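Local coordinates for ethylbenzene dehydrogenase alpha-subunit (Aromatoleum aromaticum, PDB 2IVF), which is a molybdenum enzyme subunit of the molybdopterin oxidoreductase family, carrying two pterin guanine dinucleotide cofactors, a molybdenum atom and an iron-sulfur cluster, at residues A228-H236 / Q951-G959. Residues are numbered along the deposited sequence; the frame is centred on the assembly and turned at random.
Sequences AFHTFGKMH and QFRYYFMNG. With GOL (glycerol), chain H.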
# COMPACT_ATOMS: atom_id res chain seq x y z
N ALA A 228 -11.81 -13.32 -20.64
CA ALA A 228 -12.09 -12.26 -21.59
C ALA A 228 -11.46 -12.64 -22.92
O ALA A 228 -12.08 -12.54 -23.99
CB ALA A 228 -11.48 -10.92 -21.06
N PHE A 229 -10.21 -13.10 -22.86
CA PHE A 229 -9.46 -13.44 -24.08
C PHE A 229 -10.26 -14.46 -24.85
O PHE A 229 -10.37 -14.40 -26.05
CB PHE A 229 -8.09 -14.03 -23.68
CG PHE A 229 -7.04 -13.98 -24.75
CD1 PHE A 229 -6.73 -12.80 -25.40
CD2 PHE A 229 -6.29 -15.09 -25.03
CE1 PHE A 229 -5.75 -12.77 -26.36
CE2 PHE A 229 -5.28 -15.08 -26.02
CZ PHE A 229 -5.00 -13.91 -26.65
N HIS A 230 -10.83 -15.42 -24.15
CA HIS A 230 -11.51 -16.50 -24.81
C HIS A 230 -12.94 -16.19 -25.25
O HIS A 230 -13.42 -16.76 -26.20
CB HIS A 230 -11.41 -17.77 -23.99
CG HIS A 230 -10.01 -18.30 -23.96
ND1 HIS A 230 -9.58 -19.23 -23.05
CD2 HIS A 230 -8.91 -17.98 -24.72
CE1 HIS A 230 -8.29 -19.49 -23.25
NE2 HIS A 230 -7.86 -18.75 -24.26
N THR A 231 -13.55 -15.23 -24.59
CA THR A 231 -14.93 -14.79 -24.89
C THR A 231 -14.95 -13.75 -26.00
O THR A 231 -15.68 -13.89 -27.00
CB THR A 231 -15.58 -14.21 -23.63
OG1 THR A 231 -15.58 -15.21 -22.59
CG2 THR A 231 -17.01 -13.74 -23.90
N PHE A 232 -14.09 -12.74 -25.85
CA PHE A 232 -14.06 -11.61 -26.76
C PHE A 232 -12.90 -11.66 -27.78
O PHE A 232 -12.87 -10.86 -28.74
CB PHE A 232 -13.95 -10.34 -25.96
CG PHE A 232 -15.00 -10.20 -24.88
CD1 PHE A 232 -16.34 -10.05 -25.21
CD2 PHE A 232 -14.63 -10.17 -23.54
CE1 PHE A 232 -17.28 -9.87 -24.22
CE2 PHE A 232 -15.59 -9.98 -22.54
CZ PHE A 232 -16.91 -9.85 -22.90
N GLY A 233 -11.94 -12.55 -27.56
CA GLY A 233 -10.78 -12.64 -28.45
C GLY A 233 -9.77 -11.58 -28.08
O GLY A 233 -8.79 -11.43 -28.76
N LYS A 234 -9.98 -10.84 -26.98
CA LYS A 234 -8.99 -9.86 -26.54
C LYS A 234 -9.20 -9.48 -25.10
O LYS A 234 -10.27 -9.71 -24.54
CB LYS A 234 -8.98 -8.60 -27.42
CG LYS A 234 -10.18 -7.66 -27.21
CD LYS A 234 -11.42 -8.16 -27.89
CE LYS A 234 -12.53 -7.10 -27.92
NZ LYS A 234 -12.19 -5.88 -28.75
N MET A 235 -8.18 -8.88 -24.50
CA MET A 235 -8.26 -8.53 -23.10
C MET A 235 -7.82 -7.12 -22.81
O MET A 235 -7.99 -6.67 -21.71
CB MET A 235 -7.50 -9.52 -22.21
CG MET A 235 -6.02 -9.50 -22.33
SD MET A 235 -5.21 -10.75 -21.25
CE MET A 235 -5.26 -12.16 -22.34
N HIS A 236 -7.25 -6.45 -23.80
CA HIS A 236 -6.68 -5.15 -23.56
C HIS A 236 -7.75 -4.08 -23.67
O HIS A 236 -7.73 -3.24 -24.57
CB HIS A 236 -5.52 -4.91 -24.49
CG HIS A 236 -4.27 -5.53 -24.00
ND1 HIS A 236 -3.79 -5.29 -22.73
CD2 HIS A 236 -3.42 -6.42 -24.57
CE1 HIS A 236 -2.68 -6.00 -22.54
NE2 HIS A 236 -2.43 -6.69 -23.64
N GLN A 951 -9.34 -17.73 -31.11
CA GLN A 951 -9.02 -16.97 -29.90
C GLN A 951 -8.08 -17.71 -28.94
O GLN A 951 -7.76 -17.21 -27.88
CB GLN A 951 -10.27 -16.55 -29.15
CG GLN A 951 -11.20 -17.68 -28.69
CD GLN A 951 -12.42 -17.73 -29.57
OE1 GLN A 951 -12.29 -17.90 -30.78
NE2 GLN A 951 -13.60 -17.58 -28.98
N PHE A 952 -7.68 -18.92 -29.31
CA PHE A 952 -6.68 -19.68 -28.56
C PHE A 952 -5.33 -19.42 -29.19
O PHE A 952 -5.00 -19.98 -30.24
CB PHE A 952 -7.02 -21.17 -28.56
CG PHE A 952 -8.32 -21.52 -27.83
CD1 PHE A 952 -9.02 -20.60 -27.08
CD2 PHE A 952 -8.81 -22.82 -27.90
CE1 PHE A 952 -10.20 -20.96 -26.43
CE2 PHE A 952 -9.99 -23.19 -27.27
CZ PHE A 952 -10.68 -22.26 -26.54
N ARG A 953 -4.54 -18.55 -28.57
CA ARG A 953 -3.29 -18.07 -29.18
C ARG A 953 -2.40 -17.35 -28.20
O ARG A 953 -2.82 -16.99 -27.10
CB ARG A 953 -3.56 -17.13 -30.35
CG ARG A 953 -4.27 -15.85 -29.96
CD ARG A 953 -5.07 -15.24 -31.15
NE ARG A 953 -6.21 -14.40 -30.69
CZ ARG A 953 -7.15 -13.91 -31.50
NH1 ARG A 953 -7.10 -14.16 -32.79
NH2 ARG A 953 -8.14 -13.18 -31.03
N TYR A 954 -1.15 -17.16 -28.59
CA TYR A 954 -0.21 -16.43 -27.78
C TYR A 954 0.42 -15.31 -28.59
O TYR A 954 0.91 -15.51 -29.71
CB TYR A 954 0.89 -17.35 -27.21
CG TYR A 954 1.99 -16.55 -26.53
CD1 TYR A 954 1.72 -15.83 -25.36
CD2 TYR A 954 3.26 -16.42 -27.09
CE1 TYR A 954 2.72 -15.05 -24.73
CE2 TYR A 954 4.25 -15.66 -26.45
CZ TYR A 954 3.97 -14.97 -25.30
OH TYR A 954 4.94 -14.19 -24.68
N TYR A 955 0.42 -14.13 -27.99
CA TYR A 955 1.32 -13.06 -28.38
C TYR A 955 1.58 -12.34 -27.06
O TYR A 955 1.00 -12.70 -26.04
CB TYR A 955 0.72 -12.16 -29.45
CG TYR A 955 -0.62 -11.54 -29.07
CD1 TYR A 955 -0.67 -10.37 -28.33
CD2 TYR A 955 -1.84 -12.10 -29.48
CE1 TYR A 955 -1.88 -9.77 -27.98
CE2 TYR A 955 -3.07 -11.49 -29.10
CZ TYR A 955 -3.08 -10.32 -28.38
OH TYR A 955 -4.27 -9.68 -27.99
N PHE A 956 2.46 -11.34 -27.09
CA PHE A 956 3.05 -10.77 -25.88
C PHE A 956 1.95 -10.38 -24.88
O PHE A 956 0.98 -9.71 -25.24
CB PHE A 956 3.92 -9.59 -26.26
CG PHE A 956 4.56 -8.87 -25.09
CD1 PHE A 956 5.18 -9.57 -24.06
CD2 PHE A 956 4.60 -7.48 -25.06
CE1 PHE A 956 5.79 -8.89 -23.00
CE2 PHE A 956 5.20 -6.80 -23.99
CZ PHE A 956 5.79 -7.52 -22.97
N MET A 957 2.14 -10.84 -23.64
CA MET A 957 1.25 -10.66 -22.50
C MET A 957 -0.09 -11.37 -22.56
O MET A 957 -0.90 -11.29 -21.61
CB MET A 957 1.03 -9.17 -22.24
CG MET A 957 2.32 -8.41 -22.08
SD MET A 957 2.05 -6.67 -21.74
CE MET A 957 0.98 -6.35 -23.12
N ASN A 958 -0.35 -12.09 -23.65
CA ASN A 958 -1.66 -12.63 -23.93
C ASN A 958 -1.60 -14.08 -24.33
O ASN A 958 -1.13 -14.41 -25.39
CB ASN A 958 -2.32 -11.85 -25.07
CG ASN A 958 -2.66 -10.45 -24.69
OD1 ASN A 958 -3.81 -10.15 -24.38
ND2 ASN A 958 -1.66 -9.58 -24.67
N GLY A 959 -2.09 -14.96 -23.48
CA GLY A 959 -2.23 -16.36 -23.86
C GLY A 959 -1.10 -17.19 -23.29
O GLY A 959 -0.23 -16.67 -22.60
C1 GOL H . -5.74 -21.75 -24.63
O1 GOL H . -7.14 -22.10 -24.64
C2 GOL H . -5.16 -20.69 -25.57
O2 GOL H . -5.27 -19.34 -25.16
C3 GOL H . -3.67 -20.93 -25.84
O3 GOL H . -2.76 -19.90 -25.45
O HOH W 1 -6.50 -9.84 -29.16
O HOH W 2 -5.80 -8.57 -25.84
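The carbonyl oxygen of Gly-233 accepts two hydrogen bonds. Arg-953 NH2 reaches Gly-233 O at 2.9 Å, on a lone pair in the carbonyl plane, and water 1 donates the second. Arg-953 NH2 is also hydrogen-bonded to Pro-806 O. Gln-951 NE2 donates almost straight (163°) to His-230 O at 2.9 Å. The bend at chi2 (-105°) turns the Gln-951 amide to that carbonyl, while its OE1 is held by His-808 N. The Phe-952 edge meets the His-230 face, with CE1 over the ring centre and planes at 62°. A glycerol, probably from the crystallisation liquor, is hydrogen-bonded through O2 to His-230 NE2.

The Phe-229 ring enters the loop between Arg-953 CG, Tyr-955 and Asn-958. Phe-229 CZ lies 3.7 Å from Asn-958 CB, and Arg-953 O sits at the ring's edge. Asn-958 closes the type II beta turn that begins at Tyr-955. Asn-958 ND2 donates to Phe-956 O at 2.7 Å and, across the contact, to His-236 NE2 at 3.2 Å. His-236 ND1 is hydrogen-bonded to Trp-481 O. Water 2 links Met-235 N, Asn-958 OD1 and Tyr-955 OH.

This buried contact packs the C-terminal end of helix 226-232, and the turn after it, against the loop between strands 915-917 and 969-975. The Met-957 side chain lies about 11 Å from the molybdenum atom. Asn-958 ND2 leaves His-236 NE2 as an acceptor, consistent with a neutral ring protonated at ND1.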